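Long-range contact in dihydropyrimidine amidohydrolase (Dictyostelium discoideum, PDB 2FTW), which catalyses the zinc-dependent, reversible hydrolytic ring opening of dihydropyrimidines, the second step of reductive pyrimidine degradation: residues T16-D21 with L368-F373. Numbering follows the deposited sequence.
Sequences TVVNDD and LTWCQF
Cys-371, in the first turn of helix 370-384, packs against the turn that follows strand 16-18. Its thiol lies against the backbone, with Cys-371 SG 3.3 Å from the carbonyl O of Asn-19 and 4.2 Å from C of Asp-21. Because SG is set anti to its own carbonyl carbon (chi1 -67°), it reaches across to this turn, and Cys-371 CB also rests 3.6 Å from Asn-19 O. A small side chain suits the place, since the two backbones come close: the CA atoms of Asp-20 and Cys-371 are 4.2 Å apart. At this point CA of Asp-20 makes a CA-H...O contact of 3.5 Å with Cys-371 O. Beside it, Val-18 brings its branched side chain to the helix start. Val-18 CG1, anti to the backbone N (chi1 -175°), lies 3.8 Å from Trp-370 O. It also meets Trp-370 CB, while CG2 approaches the indole obliquely; the compact, beta-branched valine serves both strand and apolar interface.

The helix start is itself fixed by a capping box: Gln-372 N donates to Thr-369 OG1 at 3.2 Å, and Thr-369 N donates to Gln-372 OE1. Polar side chains here satisfy N-H groups that have no preceding helical turn to bind them. On the turn, the carboxylates point their charge elsewhere, Asp-20 to Arg-383 in a salt bridge, Asp-21 to Arg-393 and to Tyr-388 of the second subunit, while Asn-19 ND2 bonds to Ile-394 O.

The contact lies away from the zinc site, probably where, in this enzyme of (beta-alpha)8-barrel and beta-sandwich, the sheet of N-terminal strands packs on a helix. It joins helix 370-384 to strand 16-18, which runs between strands 23-25 and 57-64, and Trp-370 continues the packing onto Tyr-23, Leu-57 and Trp-359 of helix 354-363.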
# COMPACT_ATOMS: atom_id res chain seq x y z
N THR A 16 8.95 -25.21 31.09
CA THR A 16 7.79 -24.44 30.66
C THR A 16 7.27 -25.01 29.34
O THR A 16 8.01 -25.09 28.36
CB THR A 16 8.14 -22.95 30.47
OG1 THR A 16 8.74 -22.46 31.67
CG2 THR A 16 6.88 -22.10 30.16
N VAL A 17 6.01 -25.40 29.32
CA VAL A 17 5.36 -25.81 28.09
C VAL A 17 5.06 -24.55 27.25
O VAL A 17 4.60 -23.55 27.78
CB VAL A 17 4.07 -26.59 28.39
CG1 VAL A 17 3.30 -26.88 27.12
CG2 VAL A 17 4.38 -27.89 29.15
N VAL A 18 5.34 -24.62 25.96
CA VAL A 18 5.05 -23.52 25.04
C VAL A 18 4.30 -24.07 23.86
O VAL A 18 4.84 -24.84 23.06
CB VAL A 18 6.30 -22.80 24.48
CG1 VAL A 18 5.86 -21.59 23.62
CG2 VAL A 18 7.21 -22.36 25.56
N ASN A 19 3.04 -23.68 23.77
CA ASN A 19 2.21 -23.96 22.63
C ASN A 19 2.03 -22.65 21.89
O ASN A 19 2.57 -21.63 22.30
CB ASN A 19 0.88 -24.54 23.10
CG ASN A 19 0.92 -26.05 23.23
OD1 ASN A 19 1.50 -26.74 22.38
ND2 ASN A 19 0.28 -26.57 24.27
N ASP A 20 1.31 -22.65 20.78
CA ASP A 20 1.18 -21.41 20.03
C ASP A 20 0.09 -20.49 20.60
O ASP A 20 -0.07 -19.36 20.10
CB ASP A 20 0.98 -21.69 18.54
CG ASP A 20 -0.41 -22.16 18.20
OD1 ASP A 20 -0.96 -23.03 18.91
OD2 ASP A 20 -0.97 -21.63 17.22
N ASP A 21 -0.65 -20.94 21.63
CA ASP A 21 -1.70 -20.09 22.22
C ASP A 21 -1.31 -19.46 23.55
O ASP A 21 -1.79 -18.38 23.88
CB ASP A 21 -3.04 -20.85 22.35
CG ASP A 21 -2.98 -22.09 23.26
OD1 ASP A 21 -1.92 -22.75 23.35
OD2 ASP A 21 -4.02 -22.42 23.86
N LEU A 368 9.56 -12.10 16.95
CA LEU A 368 8.63 -13.16 17.32
C LEU A 368 8.65 -13.40 18.82
O LEU A 368 9.72 -13.46 19.43
CB LEU A 368 9.01 -14.51 16.66
CG LEU A 368 9.03 -14.77 15.15
CD1 LEU A 368 9.57 -16.16 14.91
CD2 LEU A 368 7.67 -14.62 14.52
N THR A 369 7.47 -13.60 19.38
CA THR A 369 7.35 -14.15 20.74
C THR A 369 7.60 -15.66 20.71
O THR A 369 7.70 -16.27 19.64
CB THR A 369 5.96 -13.93 21.35
OG1 THR A 369 5.00 -14.73 20.66
CG2 THR A 369 5.56 -12.45 21.32
N TRP A 370 7.70 -16.26 21.88
CA TRP A 370 7.86 -17.71 22.01
C TRP A 370 6.69 -18.50 21.36
O TRP A 370 6.91 -19.49 20.65
CB TRP A 370 7.93 -18.10 23.49
CG TRP A 370 9.22 -17.77 24.19
CD1 TRP A 370 10.35 -17.22 23.64
CD2 TRP A 370 9.52 -18.02 25.56
NE1 TRP A 370 11.32 -17.09 24.61
CE2 TRP A 370 10.84 -17.59 25.79
CE3 TRP A 370 8.78 -18.54 26.63
CZ2 TRP A 370 11.45 -17.67 27.04
CZ3 TRP A 370 9.39 -18.63 27.88
CH2 TRP A 370 10.71 -18.19 28.07
N CYS A 371 5.47 -18.07 21.63
CA CYS A 371 4.26 -18.70 21.04
C CYS A 371 4.21 -18.57 19.51
O CYS A 371 3.85 -19.51 18.81
CB CYS A 371 2.99 -18.13 21.68
SG CYS A 371 2.79 -18.58 23.44
N GLN A 372 4.56 -17.41 18.99
CA GLN A 372 4.61 -17.21 17.53
C GLN A 372 5.72 -18.06 16.90
O GLN A 372 5.63 -18.43 15.72
CB GLN A 372 4.81 -15.74 17.17
CG GLN A 372 3.68 -14.85 17.67
CD GLN A 372 3.92 -13.38 17.41
OE1 GLN A 372 5.06 -12.90 17.46
NE2 GLN A 372 2.84 -12.64 17.15
N PHE A 373 6.76 -18.36 17.66
CA PHE A 373 7.80 -19.26 17.18
C PHE A 373 7.30 -20.70 17.03
O PHE A 373 7.61 -21.39 16.06
CB PHE A 373 9.03 -19.20 18.10
CG PHE A 373 10.05 -20.25 17.80
CD1 PHE A 373 9.99 -21.49 18.43
CD2 PHE A 373 11.07 -20.00 16.89
CE1 PHE A 373 10.93 -22.47 18.17
CE2 PHE A 373 12.02 -20.98 16.62
CZ PHE A 373 11.95 -22.22 17.28